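Local coordinates for protein cytochrome oxidase subunit II (Rhodothermus marinus, PDB 1W2L) that carries electrons on a covalently bound heme c, as the cytochrome c domain of a caa3 oxygen reductase that probably passes them on toward oxygen, at residues A[52-64]-A[83-96]. Sequence-based numbering, arbitrary orientation.
With HEC (heme c), chain B; ACT (acetate ion), chain D.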
loop_
_atom_site.group_PDB
_atom_site.type_symbol
_atom_site.label_atom_id
_atom_site.label_comp_id
_atom_site.label_asym_id
_atom_site.label_seq_id
_atom_site.Cartn_x
_atom_site.Cartn_y
_atom_site.Cartn_z
ATOM N N ALA A 52 -3.515 8.396 5.786
ATOM C CA ALA A 52 -3.592 7.069 5.217
ATOM C C ALA A 52 -4.676 6.238 5.892
ATOM O O ALA A 52 -4.429 5.391 6.742
ATOM C CB ALA A 52 -2.228 6.367 5.256
ATOM N N ASP A 53 -5.896 6.495 5.462
ATOM C CA ASP A 53 -7.088 5.750 5.878
ATOM C C ASP A 53 -7.382 4.647 4.846
ATOM O O ASP A 53 -6.634 4.422 3.910
ATOM C CB ASP A 53 -8.246 6.704 6.097
ATOM C CG ASP A 53 -8.651 7.497 4.883
ATOM O OD1 ASP A 53 -8.247 7.184 3.757
ATOM O OD2 ASP A 53 -9.435 8.472 5.060
ATOM N N GLU A 54 -8.460 3.912 5.106
ATOM C CA GLU A 54 -8.787 2.784 4.248
ATOM C C GLU A 54 -8.952 3.196 2.802
ATOM O O GLU A 54 -8.463 2.530 1.874
ATOM C CB GLU A 54 -10.063 2.114 4.726
ATOM C CG GLU A 54 -10.315 0.700 4.382
ATOM C CD GLU A 54 -10.595 -0.286 5.510
ATOM O OE1 GLU A 54 -10.221 -0.107 6.709
ATOM O OE2 GLU A 54 -11.171 -1.348 5.272
ATOM N N ASN A 55 -9.674 4.322 2.580
ATOM C CA ASN A 55 -9.857 4.809 1.224
ATOM C C ASN A 55 -8.551 5.166 0.549
ATOM O O ASN A 55 -8.363 4.926 -0.662
ATOM C CB ASN A 55 -10.802 6.000 1.183
ATOM C CG ASN A 55 -12.250 5.567 1.271
ATOM O OD1 ASN A 55 -12.554 4.441 0.987
ATOM N ND2 ASN A 55 -13.095 6.436 1.687
ATOM N N TYR A 56 -7.621 5.769 1.279
ATOM C CA TYR A 56 -6.332 6.071 0.680
ATOM C C TYR A 56 -5.581 4.816 0.282
ATOM O O TYR A 56 -4.950 4.772 -0.774
ATOM C CB TYR A 56 -5.488 6.932 1.646
ATOM C CG TYR A 56 -4.050 7.021 1.187
ATOM C CD1 TYR A 56 -3.737 7.845 0.117
ATOM C CD2 TYR A 56 -3.047 6.280 1.733
ATOM C CE1 TYR A 56 -2.445 7.941 -0.355
ATOM C CE2 TYR A 56 -1.745 6.368 1.268
ATOM C CZ TYR A 56 -1.443 7.201 0.218
ATOM O OH TYR A 56 -0.175 7.308 -0.273
ATOM N N LEU A 57 -5.602 3.803 1.124
ATOM C CA LEU A 57 -4.928 2.556 0.792
ATOM C C LEU A 57 -5.566 1.931 -0.443
ATOM O O LEU A 57 -4.883 1.452 -1.338
ATOM C CB LEU A 57 -4.928 1.613 1.986
ATOM C CG LEU A 57 -4.186 2.104 3.225
ATOM C CD1 LEU A 57 -4.303 1.081 4.358
ATOM C CD2 LEU A 57 -2.736 2.388 2.906
ATOM N N ARG A 58 -6.892 1.928 -0.500
ATOM C CA ARG A 58 -7.634 1.362 -1.621
ATOM C C ARG A 58 -7.267 2.107 -2.895
ATOM O O ARG A 58 -7.002 1.469 -3.939
ATOM C CB ARG A 58 -9.164 1.331 -1.335
ATOM C CG ARG A 58 -10.081 0.808 -2.397
ATOM C CD ARG A 58 -11.552 1.055 -1.927
ATOM N NE ARG A 58 -12.321 0.598 -3.097
ATOM C CZ ARG A 58 -12.639 -0.613 -3.422
ATOM N NH1 ARG A 58 -12.240 -1.591 -2.589
ATOM N NH2 ARG A 58 -13.352 -0.863 -4.540
ATOM N N GLU A 59 -7.279 3.413 -2.853
ATOM C CA GLU A 59 -6.989 4.278 -3.998
ATOM C C GLU A 59 -5.542 4.038 -4.466
ATOM O O GLU A 59 -5.217 4.003 -5.643
ATOM C CB GLU A 59 -7.154 5.753 -3.734
ATOM C CG GLU A 59 -6.770 6.767 -4.786
ATOM C CD GLU A 59 -6.419 8.198 -4.477
ATOM O OE1 GLU A 59 -5.676 8.564 -3.513
ATOM O OE2 GLU A 59 -6.893 9.085 -5.245
ATOM N N SER A 60 -4.624 3.889 -3.522
ATOM C CA SER A 60 -3.232 3.675 -3.824
ATOM C C SER A 60 -3.014 2.358 -4.589
ATOM O O SER A 60 -2.144 2.318 -5.487
ATOM C CB SER A 60 -2.399 3.660 -2.540
ATOM O OG SER A 60 -2.356 4.915 -1.924
ATOM N N ILE A 61 -3.782 1.356 -4.270
ATOM C CA ILE A 61 -3.650 0.036 -4.882
ATOM C C ILE A 61 -4.394 -0.030 -6.205
ATOM O O ILE A 61 -3.861 -0.529 -7.209
ATOM C CB ILE A 61 -4.155 -1.045 -3.881
ATOM C CG1 ILE A 61 -3.272 -1.086 -2.638
ATOM C CG2 ILE A 61 -4.222 -2.403 -4.557
ATOM C CD1 ILE A 61 -3.855 -1.880 -1.488
ATOM N N LEU A 62 -5.627 0.443 -6.247
ATOM C CA LEU A 62 -6.523 0.357 -7.385
ATOM C C LEU A 62 -6.434 1.467 -8.382
ATOM O O LEU A 62 -6.813 1.259 -9.548
ATOM C CB LEU A 62 -7.996 0.276 -6.979
ATOM C CG LEU A 62 -8.376 -1.001 -6.239
ATOM C CD1 LEU A 62 -9.799 -0.904 -5.748
ATOM C CD2 LEU A 62 -8.233 -2.211 -7.165
ATOM N N GLN A 63 -5.881 2.583 -7.967
ATOM C CA GLN A 63 -5.629 3.713 -8.846
ATOM C C GLN A 63 -4.167 4.096 -8.705
ATOM O O GLN A 63 -3.890 5.239 -8.398
ATOM C CB GLN A 63 -6.588 4.887 -8.569
ATOM C CG GLN A 63 -8.079 4.579 -8.628
ATOM C CD GLN A 63 -8.839 5.794 -8.059
ATOM O OE1 GLN A 63 -9.460 5.709 -7.006
ATOM N NE2 GLN A 63 -8.731 6.893 -8.772
ATOM N N PRO A 64 -3.249 3.163 -9.045
ATOM C CA PRO A 64 -1.821 3.425 -8.911
ATOM C C PRO A 64 -1.452 4.621 -9.783
ATOM O O PRO A 64 -1.973 4.769 -10.888
ATOM C CB PRO A 64 -1.271 2.108 -9.450
ATOM C CG PRO A 64 -2.223 1.697 -10.524
ATOM C CD PRO A 64 -3.503 1.867 -9.711
ATOM N N LEU A 83 -7.192 -6.197 -9.111
ATOM C CA LEU A 83 -7.437 -6.993 -7.917
ATOM C C LEU A 83 -8.916 -7.000 -7.535
ATOM O O LEU A 83 -9.624 -5.993 -7.639
ATOM C CB LEU A 83 -6.611 -6.459 -6.738
ATOM C CG LEU A 83 -5.099 -6.625 -6.854
ATOM C CD1 LEU A 83 -4.408 -5.773 -5.823
ATOM C CD2 LEU A 83 -4.699 -8.091 -6.744
ATOM N N SER A 84 -9.356 -8.149 -7.042
ATOM C CA SER A 84 -10.735 -8.323 -6.602
ATOM C C SER A 84 -11.008 -7.608 -5.271
ATOM O O SER A 84 -10.082 -7.240 -4.558
ATOM C CB SER A 84 -11.072 -9.790 -6.387
ATOM O OG SER A 84 -10.427 -10.228 -5.193
ATOM N N GLU A 85 -12.294 -7.413 -4.939
ATOM C CA GLU A 85 -12.649 -6.752 -3.699
ATOM C C GLU A 85 -12.087 -7.505 -2.483
ATOM O O GLU A 85 -11.619 -6.868 -1.537
ATOM C CB GLU A 85 -14.173 -6.570 -3.611
ATOM C CG GLU A 85 -14.616 -5.410 -4.522
ATOM C CD GLU A 85 -14.169 -4.016 -4.122
ATOM O OE1 GLU A 85 -13.363 -3.339 -4.800
ATOM O OE2 GLU A 85 -14.657 -3.506 -3.077
ATOM N N ARG A 86 -12.115 -8.826 -2.503
ATOM C CA ARG A 86 -11.595 -9.618 -1.360
ATOM C C ARG A 86 -10.100 -9.405 -1.243
ATOM O O ARG A 86 -9.581 -9.246 -0.159
ATOM C CB ARG A 86 -11.943 -11.106 -1.525
ATOM C CG ARG A 86 -11.312 -12.146 -0.643
ATOM C CD ARG A 86 -11.897 -13.550 -0.874
ATOM N NE ARG A 86 -11.287 -14.514 0.034
ATOM C CZ ARG A 86 -10.684 -15.461 0.671
ATOM N NH1 ARG A 86 -10.122 -16.513 0.021
ATOM N NH2 ARG A 86 -10.544 -15.536 2.019
ATOM N N GLU A 87 -9.393 -9.426 -2.377
ATOM C CA GLU A 87 -7.935 -9.273 -2.350
ATOM C C GLU A 87 -7.558 -7.899 -1.847
ATOM O O GLU A 87 -6.615 -7.787 -1.085
ATOM C CB GLU A 87 -7.387 -9.485 -3.764
ATOM C CG GLU A 87 -7.450 -10.962 -4.181
ATOM C CD GLU A 87 -7.058 -11.185 -5.635
ATOM O OE1 GLU A 87 -7.374 -10.304 -6.478
ATOM O OE2 GLU A 87 -6.458 -12.231 -5.982
ATOM N N VAL A 88 -8.255 -6.843 -2.272
ATOM C CA VAL A 88 -7.924 -5.500 -1.774
ATOM C C VAL A 88 -8.168 -5.447 -0.270
ATOM O O VAL A 88 -7.357 -4.906 0.483
ATOM C CB VAL A 88 -8.723 -4.408 -2.516
ATOM C CG1 VAL A 88 -8.522 -3.044 -1.888
ATOM C CG2 VAL A 88 -8.290 -4.411 -3.988
ATOM N N ALA A 89 -9.320 -5.963 0.161
ATOM C CA ALA A 89 -9.639 -5.938 1.571
ATOM C C ALA A 89 -8.567 -6.675 2.387
ATOM O O ALA A 89 -8.184 -6.230 3.491
ATOM C CB ALA A 89 -11.002 -6.546 1.837
ATOM N N ALA A 90 -8.098 -7.798 1.874
ATOM C CA ALA A 90 -7.084 -8.604 2.542
ATOM C C ALA A 90 -5.760 -7.882 2.638
ATOM O O ALA A 90 -5.148 -7.834 3.695
ATOM C CB ALA A 90 -6.890 -9.931 1.792
ATOM N N LEU A 91 -5.328 -7.282 1.549
ATOM C CA LEU A 91 -4.090 -6.512 1.573
ATOM C C LEU A 91 -4.185 -5.394 2.586
ATOM O O LEU A 91 -3.247 -5.095 3.298
ATOM C CB LEU A 91 -3.752 -5.953 0.185
ATOM C CG LEU A 91 -3.175 -6.986 -0.788
ATOM C CD1 LEU A 91 -3.335 -6.515 -2.210
ATOM C CD2 LEU A 91 -1.728 -7.321 -0.514
ATOM N N ILE A 92 -5.322 -4.701 2.620
ATOM C CA ILE A 92 -5.478 -3.600 3.584
ATOM C C ILE A 92 -5.466 -4.102 5.018
ATOM O O ILE A 92 -4.859 -3.450 5.871
ATOM C CB ILE A 92 -6.690 -2.751 3.179
ATOM C CG1 ILE A 92 -6.328 -2.032 1.878
ATOM C CG2 ILE A 92 -7.053 -1.777 4.292
ATOM C CD1 ILE A 92 -7.429 -1.199 1.267
ATOM N N GLU A 93 -6.124 -5.236 5.280
ATOM C CA GLU A 93 -6.079 -5.785 6.634
ATOM C C GLU A 93 -4.638 -6.088 7.056
ATOM O O GLU A 93 -4.204 -5.797 8.176
ATOM C CB GLU A 93 -6.987 -6.992 6.743
ATOM C CG GLU A 93 -8.440 -6.577 6.852
ATOM C CD GLU A 93 -8.808 -5.422 7.763
ATOM O OE1 GLU A 93 -9.249 -4.370 7.245
ATOM O OE2 GLU A 93 -8.610 -5.551 8.982
ATOM N N PHE A 94 -3.881 -6.665 6.128
ATOM C CA PHE A 94 -2.472 -6.947 6.412
ATOM C C PHE A 94 -1.699 -5.655 6.657
ATOM O O PHE A 94 -0.939 -5.536 7.625
ATOM C CB PHE A 94 -1.864 -7.707 5.243
ATOM C CG PHE A 94 -0.371 -7.922 5.342
ATOM C CD1 PHE A 94 0.123 -8.930 6.177
ATOM C CD2 PHE A 94 0.543 -7.155 4.676
ATOM C CE1 PHE A 94 1.495 -9.145 6.292
ATOM C CE2 PHE A 94 1.906 -7.368 4.776
ATOM C CZ PHE A 94 2.403 -8.366 5.590
ATOM N N ILE A 95 -1.906 -4.642 5.816
ATOM C CA ILE A 95 -1.205 -3.352 6.030
ATOM C C ILE A 95 -1.569 -2.742 7.368
ATOM O O ILE A 95 -0.652 -2.251 8.043
ATOM C CB ILE A 95 -1.464 -2.342 4.890
ATOM C CG1 ILE A 95 -0.874 -2.850 3.596
ATOM C CG2 ILE A 95 -0.989 -0.946 5.248
ATOM C CD1 ILE A 95 -1.317 -2.027 2.409
ATOM N N LYS A 96 -2.840 -2.743 7.732
ATOM C CA LYS A 96 -3.255 -2.041 8.950
ATOM C C LYS A 96 -2.574 -2.573 10.176
ATOM O O LYS A 96 -2.418 -1.829 11.147
ATOM C CB LYS A 96 -4.766 -2.163 9.179
ATOM C CG LYS A 96 -5.612 -1.323 8.267
ATOM C CD LYS A 96 -7.098 -1.335 8.497
ATOM C CE LYS A 96 -7.636 -2.080 9.678
ATOM N NZ LYS A 96 -9.153 -2.016 9.470
HETATM FE FE HEC B . 3.225 0.171 -3.832
HETATM C CHA HEC B . 3.036 3.423 -2.807
HETATM C CHB HEC B . 0.542 -0.594 -1.874
HETATM C CHC HEC B . 3.369 -3.035 -4.931
HETATM C CHD HEC B . 6.132 0.873 -5.490
HETATM N NA HEC B . 2.015 1.227 -2.601
HETATM C C1A HEC B . 2.088 2.580 -2.333
HETATM C C2A HEC B . 1.133 2.861 -1.291
HETATM C C3A HEC B . 0.405 1.758 -1.071
HETATM C C4A HEC B . 0.956 0.690 -1.891
HETATM C CMA HEC B . -0.702 1.533 -0.041
HETATM C CAA HEC B . 1.082 4.202 -0.548
HETATM C CBA HEC B . 2.178 4.122 0.512
HETATM C CGA HEC B . 2.389 5.378 1.424
HETATM O O1A HEC B . 3.412 5.327 2.063
HETATM O O2A HEC B . 1.546 6.312 1.356
HETATM N NB HEC B . 2.159 -1.501 -3.459
HETATM C C1B HEC B . 1.150 -1.595 -2.613
HETATM C C2B HEC B . 0.640 -2.985 -2.565
HETATM C C3B HEC B . 1.404 -3.651 -3.491
HETATM C C4B HEC B . 2.376 -2.753 -4.024
HETATM C CMB HEC B . -0.423 -3.486 -1.677
HETATM C CAB HEC B . 1.310 -5.099 -3.910
HETATM C CBB HEC B . -0.126 -5.417 -4.394
HETATM N NC HEC B . 4.447 -0.870 -5.008
HETATM C C1C HEC B . 4.328 -2.222 -5.322
HETATM C C2C HEC B . 5.486 -2.578 -6.180
HETATM C C3C HEC B . 6.236 -1.490 -6.331
HETATM C C4C HEC B . 5.606 -0.409 -5.628
HETATM C CMC HEC B . 5.696 -3.998 -6.706
HETATM C CAC HEC B . 7.628 -1.370 -6.964
HETATM C CBC HEC B . 7.775 -1.747 -8.419
HETATM N ND HEC B . 4.326 1.837 -4.123
HETATM C C1D HEC B . 5.505 1.904 -4.802
HETATM C C2D HEC B . 6.061 3.236 -4.713
HETATM C C3D HEC B . 5.174 3.918 -3.990
HETATM C C4D HEC B . 4.092 3.087 -3.614
HETATM C CMD HEC B . 7.342 3.651 -5.303
HETATM C CAD HEC B . 5.288 5.438 -3.578
HETATM C CBD HEC B . 4.827 6.365 -4.700
HETATM C CGD HEC B . 3.339 6.412 -4.779
HETATM O O1D HEC B . 2.730 5.915 -5.771
HETATM O O2D HEC B . 2.702 6.921 -3.808
HETATM C C ACT D . -10.524 4.739 7.969
HETATM O O ACT D . -9.566 3.953 7.733
HETATM O OXT ACT D . -11.234 5.416 7.245
HETATM C CH3 ACT D . -10.876 4.842 9.485
HETATM O O HOH W 1 -10.944 -2.563 7.698
#
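In this class I cytochrome c fold, helix 54-62 packs between the heme and the C-terminal helix 85-96. Ile92 is the central knob, seated in a hole formed by Glu54, Leu57, Arg58 and Ile61. Its CD1 lies 3.8 Å from Leu57 CB and also meets the backbone N of Arg58. Its CG2 rests against Leu57 CD1 and the carboxylate carbon of Glu54. The helix segments run closer to antiparallel than parallel, at 123°, with axes 10.2 Å apart. Leu57 CD1 also touches Ile95 CG2. Toward the ends near Leu62 and Leu83, Ile61 CG2 packs on Leu83 CD1 at 3.6 Å. Leu62 CD2 meets Val88 CG2 nearby.

Charged pairs border this apolar seam. The Arg58 chain is extended, with CG anti to the backbone N (chi1 179°), and this carries the guanidinium across to Glu85. Arg58 NH2 forms a salt bridge with Glu85 OE1; the modelled 2.5 Å is doubtfully short. Arg58 NH1 adds weak bonds to both carboxylate oxygens. Glu85 OE1 comes at the guanidinium edge, but the two planes are 66° apart. Leu62 CD1 covers one guanidinium face. Near the start of helix 54-62 and the C-terminal end of helix 85-96, Lys96 NZ pairs with Glu54 OE1 at 3.5 Å and with Glu93 OE1 at 3.2 Å. A water bridges Glu54 OE2, Glu93 OE1 and Lys96 NZ.

On the heme side, Tyr56 OH donates to propionate oxygen O2A at 2.6 Å. Ser60 CB, Leu57 CD2 and Ile61 CD1 also touch the heme. Leu57 and Ile61 therefore bridge the cofactor and the C-terminal helix. The lysine and water probably ease repulsion between the two glutamates, and the charged groups lie along the outer side of a hydrophobic interface that continues to the heme.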